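Local coordinates for paenibacillus xanthan lyase (PDB 6F2P), which is a polysaccharide lyase of family 8 that cleaves the bacterial polysaccharide xanthan, probably by beta-elimination, at residues A[63-75]-A[112-126]. Numbering follows the deposited sequence.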
loop_
_atom_site.group_PDB
_atom_site.type_symbol
_atom_site.label_atom_id
_atom_site.label_comp_id
_atom_site.label_asym_id
_atom_site.label_seq_id
_atom_site.Cartn_x
_atom_site.Cartn_y
_atom_site.Cartn_z
ATOM N N PHE A 63 -41.221 11.662 -23.406
ATOM C CA PHE A 63 -40.830 12.857 -22.676
ATOM C C PHE A 63 -41.771 13.225 -21.543
ATOM O O PHE A 63 -42.891 12.710 -21.447
ATOM C CB PHE A 63 -40.681 14.042 -23.626
ATOM C CG PHE A 63 -39.524 13.913 -24.552
ATOM C CD1 PHE A 63 -38.232 13.853 -24.053
ATOM C CD2 PHE A 63 -39.719 13.834 -25.919
ATOM C CE1 PHE A 63 -37.155 13.715 -24.902
ATOM C CE2 PHE A 63 -38.644 13.700 -26.777
ATOM C CZ PHE A 63 -37.362 13.638 -26.267
ATOM N N GLY A 64 -41.294 14.122 -20.685
ATOM C CA GLY A 64 -42.122 14.719 -19.661
ATOM C C GLY A 64 -41.663 14.438 -18.248
ATOM O O GLY A 64 -41.779 15.301 -17.374
ATOM N N SER A 65 -41.140 13.240 -18.013
ATOM C CA SER A 65 -40.866 12.819 -16.642
ATOM C C SER A 65 -39.552 12.068 -16.452
ATOM O O SER A 65 -39.009 12.047 -15.344
ATOM C CB SER A 65 -42.033 11.992 -16.093
ATOM O OG SER A 65 -42.144 10.761 -16.783
ATOM N N ASP A 66 -39.051 11.446 -17.517
ATOM C CA ASP A 66 -37.741 10.791 -17.471
ATOM C C ASP A 66 -36.741 11.492 -18.389
ATOM O O ASP A 66 -36.880 11.457 -19.612
ATOM C CB ASP A 66 -37.850 9.324 -17.866
ATOM C CG ASP A 66 -36.587 8.545 -17.565
ATOM O OD1 ASP A 66 -35.545 9.175 -17.260
ATOM O OD2 ASP A 66 -36.636 7.297 -17.639
ATOM N N SER A 67 -35.721 12.110 -17.794
ATOM C CA SER A 67 -34.772 12.919 -18.556
ATOM C C SER A 67 -33.810 12.070 -19.399
ATOM O O SER A 67 -33.131 12.590 -20.288
ATOM C CB SER A 67 -34.007 13.885 -17.641
ATOM O OG SER A 67 -33.069 13.206 -16.819
ATOM N N THR A 68 -33.771 10.764 -19.140
ATOM C CA THR A 68 -32.959 9.854 -19.950
ATOM C C THR A 68 -33.350 9.959 -21.420
ATOM O O THR A 68 -32.522 9.807 -22.309
ATOM C CB THR A 68 -33.128 8.400 -19.492
ATOM O OG1 THR A 68 -32.823 8.302 -18.096
ATOM C CG2 THR A 68 -32.233 7.470 -20.285
ATOM N N SER A 69 -34.624 10.236 -21.668
ATOM C CA SER A 69 -35.119 10.365 -23.028
ATOM C C SER A 69 -34.377 11.439 -23.828
ATOM O O SER A 69 -34.232 11.321 -25.047
ATOM C CB SER A 69 -36.616 10.626 -23.019
ATOM O OG SER A 69 -37.310 9.486 -22.541
ATOM N N ILE A 70 -33.890 12.466 -23.141
ATOM C CA ILE A 70 -33.056 13.481 -23.784
ATOM C C ILE A 70 -31.816 12.848 -24.429
ATOM O O ILE A 70 -31.565 13.017 -25.623
ATOM C CB ILE A 70 -32.618 14.575 -22.781
ATOM C CG1 ILE A 70 -33.844 15.229 -22.136
ATOM C CG2 ILE A 70 -31.744 15.619 -23.462
ATOM C CD1 ILE A 70 -34.703 15.990 -23.114
ATOM N N THR A 71 -31.054 12.109 -23.633
ATOM C CA THR A 71 -29.828 11.481 -24.101
ATOM C C THR A 71 -30.123 10.452 -25.180
ATOM O O THR A 71 -29.435 10.394 -26.212
ATOM C CB THR A 71 -29.087 10.783 -22.932
ATOM O OG1 THR A 71 -28.676 11.759 -21.969
ATOM C CG2 THR A 71 -27.864 10.012 -23.425
ATOM N N THR A 72 -31.148 9.638 -24.931
ATOM C CA THR A 72 -31.508 8.545 -25.832
ATOM C C THR A 72 -31.866 9.082 -27.207
ATOM O O THR A 72 -31.403 8.564 -28.231
ATOM C CB THR A 72 -32.689 7.734 -25.290
ATOM O OG1 THR A 72 -32.442 7.412 -23.921
ATOM C CG2 THR A 72 -32.857 6.450 -26.069
ATOM N N THR A 73 -32.682 10.132 -27.220
ATOM C CA THR A 73 -33.107 10.748 -28.465
ATOM C C THR A 73 -31.896 11.234 -29.249
ATOM O O THR A 73 -31.757 10.922 -30.440
ATOM C CB THR A 73 -34.070 11.927 -28.212
ATOM O OG1 THR A 73 -35.242 11.461 -27.529
ATOM C CG2 THR A 73 -34.467 12.577 -29.519
ATOM N N TYR A 74 -31.013 11.982 -28.577
ATOM C CA TYR A 74 -29.850 12.559 -29.251
ATOM C C TYR A 74 -28.858 11.493 -29.695
ATOM O O TYR A 74 -28.188 11.659 -30.710
ATOM C CB TYR A 74 -29.151 13.600 -28.388
ATOM C CG TYR A 74 -29.809 14.959 -28.395
ATOM C CD1 TYR A 74 -30.112 15.605 -29.585
ATOM C CD2 TYR A 74 -30.127 15.601 -27.205
ATOM C CE1 TYR A 74 -30.722 16.863 -29.588
ATOM C CE2 TYR A 74 -30.729 16.846 -27.198
ATOM C CZ TYR A 74 -31.026 17.471 -28.388
ATOM O OH TYR A 74 -31.626 18.710 -28.367
ATOM N N ARG A 75 -28.759 10.395 -28.954
ATOM C CA ARG A 75 -27.900 9.306 -29.412
ATOM C C ARG A 75 -28.459 8.679 -30.688
ATOM O O ARG A 75 -27.708 8.394 -31.630
ATOM C CB ARG A 75 -27.674 8.257 -28.318
ATOM C CG ARG A 75 -26.905 8.805 -27.136
ATOM C CD ARG A 75 -26.506 7.761 -26.106
ATOM N NE ARG A 75 -25.530 8.336 -25.182
ATOM C CZ ARG A 75 -24.978 7.695 -24.155
ATOM N NH1 ARG A 75 -25.304 6.434 -23.901
ATOM N NH2 ARG A 75 -24.093 8.323 -23.381
ATOM N N GLN A 112 -38.194 20.256 -26.162
ATOM C CA GLN A 112 -37.540 19.571 -25.058
ATOM C C GLN A 112 -36.227 20.199 -24.604
ATOM O O GLN A 112 -36.059 20.486 -23.419
ATOM C CB GLN A 112 -37.327 18.099 -25.419
ATOM C CG GLN A 112 -38.591 17.277 -25.292
ATOM C CD GLN A 112 -39.170 17.372 -23.902
ATOM O OE1 GLN A 112 -40.331 17.736 -23.726
ATOM N NE2 GLN A 112 -38.354 17.052 -22.897
ATOM N N PHE A 113 -35.306 20.406 -25.544
ATOM C CA PHE A 113 -33.941 20.815 -25.216
ATOM C C PHE A 113 -33.557 22.132 -25.868
ATOM O O PHE A 113 -33.207 22.182 -27.056
ATOM C CB PHE A 113 -32.940 19.739 -25.634
ATOM C CG PHE A 113 -31.576 19.940 -25.059
ATOM C CD1 PHE A 113 -31.268 19.464 -23.792
ATOM C CD2 PHE A 113 -30.597 20.615 -25.773
ATOM C CE1 PHE A 113 -30.001 19.651 -23.245
ATOM C CE2 PHE A 113 -29.333 20.801 -25.238
ATOM C CZ PHE A 113 -29.034 20.320 -23.970
ATOM N N TYR A 114 -33.595 23.192 -25.071
ATOM C CA TYR A 114 -33.386 24.538 -25.577
ATOM C C TYR A 114 -33.043 25.490 -24.445
ATOM O O TYR A 114 -33.314 25.214 -23.274
ATOM C CB TYR A 114 -34.645 25.034 -26.296
ATOM C CG TYR A 114 -35.888 25.022 -25.430
ATOM C CD1 TYR A 114 -36.205 26.099 -24.611
ATOM C CD2 TYR A 114 -36.749 23.929 -25.436
ATOM C CE1 TYR A 114 -37.347 26.087 -23.817
ATOM C CE2 TYR A 114 -37.895 23.907 -24.644
ATOM C CZ TYR A 114 -38.190 24.987 -23.837
ATOM O OH TYR A 114 -39.324 24.959 -23.049
ATOM N N ASN A 115 -32.472 26.628 -24.809
ATOM C CA ASN A 115 -32.144 27.644 -23.828
ATOM C C ASN A 115 -33.382 28.116 -23.064
ATOM O O ASN A 115 -34.230 28.818 -23.610
ATOM C CB ASN A 115 -31.449 28.824 -24.510
ATOM C CG ASN A 115 -31.146 29.949 -23.553
ATOM O OD1 ASN A 115 -31.086 29.754 -22.331
ATOM N ND2 ASN A 115 -30.947 31.146 -24.102
ATOM N N GLY A 116 -33.478 27.709 -21.802
ATOM C CA GLY A 116 -34.568 28.122 -20.937
ATOM C C GLY A 116 -35.503 26.981 -20.581
ATOM O O GLY A 116 -36.444 27.153 -19.798
ATOM N N CYS A 117 -35.245 25.811 -21.159
ATOM C CA CYS A 117 -36.112 24.653 -20.969
ATOM C C CYS A 117 -36.160 24.177 -19.522
ATOM O O CYS A 117 -35.292 24.500 -18.714
ATOM C CB CYS A 117 -35.635 23.506 -21.847
ATOM S SG CYS A 117 -34.042 22.858 -21.326
ATOM N N SER A 118 -37.179 23.391 -19.205
ATOM C CA SER A 118 -37.299 22.813 -17.880
ATOM C C SER A 118 -36.428 21.570 -17.792
ATOM O O SER A 118 -36.515 20.694 -18.644
ATOM C CB SER A 118 -38.755 22.466 -17.580
ATOM O OG SER A 118 -38.855 21.710 -16.388
ATOM N N GLN A 119 -35.589 21.494 -16.766
ATOM C CA GLN A 119 -34.700 20.348 -16.616
ATOM C C GLN A 119 -35.234 19.407 -15.559
ATOM O O GLN A 119 -34.704 19.323 -14.457
ATOM C CB GLN A 119 -33.291 20.809 -16.264
ATOM C CG GLN A 119 -32.718 21.780 -17.279
ATOM C CD GLN A 119 -31.457 22.445 -16.792
ATOM O OE1 GLN A 119 -30.505 21.772 -16.388
ATOM N NE2 GLN A 119 -31.441 23.778 -16.817
ATOM N N TYR A 120 -36.302 18.706 -15.911
ATOM C CA TYR A 120 -37.011 17.862 -14.967
ATOM C C TYR A 120 -36.232 16.597 -14.679
ATOM O O TYR A 120 -35.413 16.159 -15.489
ATOM C CB TYR A 120 -38.411 17.526 -15.497
ATOM C CG TYR A 120 -38.433 17.033 -16.922
ATOM C CD1 TYR A 120 -38.232 15.687 -17.216
ATOM C CD2 TYR A 120 -38.653 17.910 -17.976
ATOM C CE1 TYR A 120 -38.251 15.228 -18.521
ATOM C CE2 TYR A 120 -38.675 17.462 -19.287
ATOM C CZ TYR A 120 -38.472 16.122 -19.554
ATOM O OH TYR A 120 -38.493 15.673 -20.857
ATOM N N GLN A 121 -36.486 16.027 -13.508
ATOM C CA GLN A 121 -35.845 14.789 -13.097
ATOM C C GLN A 121 -34.297 14.853 -13.083
ATOM O O GLN A 121 -33.710 15.782 -12.517
ATOM C CB GLN A 121 -36.357 13.621 -13.947
ATOM C CG GLN A 121 -36.344 12.283 -13.222
ATOM C CD GLN A 121 -35.709 11.186 -14.041
ATOM O OE1 GLN A 121 -35.043 11.448 -15.048
ATOM N NE2 GLN A 121 -35.914 9.940 -13.618
ATOM N N ASN A 122 -33.653 13.870 -13.710
ATOM C CA ASN A 122 -32.211 13.653 -13.562
ATOM C C ASN A 122 -31.316 14.666 -14.294
ATOM O O ASN A 122 -31.400 14.832 -15.509
ATOM C CB ASN A 122 -31.858 12.218 -13.961
ATOM C CG ASN A 122 -30.395 11.875 -13.710
ATOM O OD1 ASN A 122 -29.664 12.617 -13.052
ATOM N ND2 ASN A 122 -29.965 10.732 -14.235
ATOM N N TRP A 123 -30.447 15.322 -13.534
ATOM C CA TRP A 123 -29.642 16.429 -14.039
ATOM C C TRP A 123 -28.659 16.001 -15.127
ATOM O O TRP A 123 -28.376 16.747 -16.064
ATOM C CB TRP A 123 -28.858 17.055 -12.885
ATOM C CG TRP A 123 -27.746 16.165 -12.383
ATOM C CD1 TRP A 123 -27.845 15.176 -11.450
ATOM C CD2 TRP A 123 -26.374 16.177 -12.810
ATOM N NE1 TRP A 123 -26.622 14.576 -11.260
ATOM C CE2 TRP A 123 -25.703 15.170 -12.083
ATOM C CE3 TRP A 123 -25.648 16.942 -13.732
ATOM C CZ2 TRP A 123 -24.342 14.906 -12.253
ATOM C CZ3 TRP A 123 -24.297 16.677 -13.899
ATOM C CH2 TRP A 123 -23.659 15.667 -13.162
ATOM N N TRP A 124 -28.143 14.789 -14.992
ATOM C CA TRP A 124 -27.051 14.321 -15.823
ATOM C C TRP A 124 -27.376 14.378 -17.318
ATOM O O TRP A 124 -26.522 14.720 -18.140
ATOM C CB TRP A 124 -26.658 12.905 -15.404
ATOM C CG TRP A 124 -25.410 12.448 -16.041
ATOM C CD1 TRP A 124 -24.144 12.620 -15.569
ATOM C CD2 TRP A 124 -25.287 11.764 -17.288
ATOM N NE1 TRP A 124 -23.238 12.080 -16.444
ATOM C CE2 TRP A 124 -23.914 11.545 -17.509
ATOM C CE3 TRP A 124 -26.205 11.312 -18.239
ATOM C CZ2 TRP A 124 -23.434 10.892 -18.639
ATOM C CZ3 TRP A 124 -25.724 10.661 -19.367
ATOM C CH2 TRP A 124 -24.349 10.459 -19.556
ATOM N N HIS A 125 -28.613 14.052 -17.670
ATOM C CA HIS A 125 -28.997 14.019 -19.080
ATOM C C HIS A 125 -29.093 15.420 -19.695
ATOM O O HIS A 125 -28.852 15.602 -20.892
ATOM C CB HIS A 125 -30.287 13.227 -19.267
ATOM C CG HIS A 125 -30.178 11.804 -18.816
ATOM N ND1 HIS A 125 -29.415 10.871 -19.484
ATOM C CD2 HIS A 125 -30.713 11.160 -17.752
ATOM C CE1 HIS A 125 -29.492 9.711 -18.856
ATOM N NE2 HIS A 125 -30.270 9.860 -17.799
ATOM N N TRP A 126 -29.402 16.411 -18.865
ATOM C CA TRP A 126 -29.480 17.787 -19.331
ATOM C C TRP A 126 -28.094 18.399 -19.510
ATOM O O TRP A 126 -27.824 19.079 -20.501
ATOM C CB TRP A 126 -30.325 18.629 -18.369
ATOM C CG TRP A 126 -31.738 18.123 -18.267
ATOM C CD1 TRP A 126 -32.267 17.356 -17.270
ATOM C CD2 TRP A 126 -32.791 18.320 -19.222
ATOM N NE1 TRP A 126 -33.585 17.075 -17.537
ATOM C CE2 TRP A 126 -33.930 17.654 -18.731
ATOM C CE3 TRP A 126 -32.882 19.003 -20.440
ATOM C CZ2 TRP A 126 -35.144 17.652 -19.413
ATOM C CZ3 TRP A 126 -34.095 19.000 -21.118
ATOM C CH2 TRP A 126 -35.204 18.327 -20.603
HETATM O O HOH W 1 -30.774 7.471 -16.466
#
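Gln112, just past the end of helix 95-111, lays its CG over the centre of the Phe63 ring, 3.5 Å from the centroid in a CH-pi contact. Phe113 next offers its ring face to the edge of Tyr74, a T-shaped pair with planes at 84°, while Ile70 CG2 packs against Phe113 CD1. After the turn at 114-117, Tyr120 slides one ring face under the peptide of Gly64, and its OH accepts a nearly straight bond from Gly64 N (3.2 Å). Gln121 OE1 accepts hydrogen bonds from Ser67 N (2.9 Å) and Asn122 N, which reach it from opposite faces of the carboxamide plane. Asn122, the N-cap of helix 123-141, accepts from Trp124 N through OD1, and its carbonyl O receives Ser67 OG at 2.7 Å, in plane on a lone pair. The chi1 of His125 (-60°) swings the imidazole toward Thr68, whose CA sits over the ring face in a CH-pi contact; ND1 shares a 2.7 Å hydrogen bond with Thr71 OG1 at the ring edge, and a water links NE2 to Thr68 OG1. Trp126 finally takes Ile70 CG1 over its six-membered ring. Asp66 OD1 caps helix 68-85 through Thr68 N and OG1, so two capped helix starts are tied together, and gripping the imidazole at both nitrogens should fix its rotation.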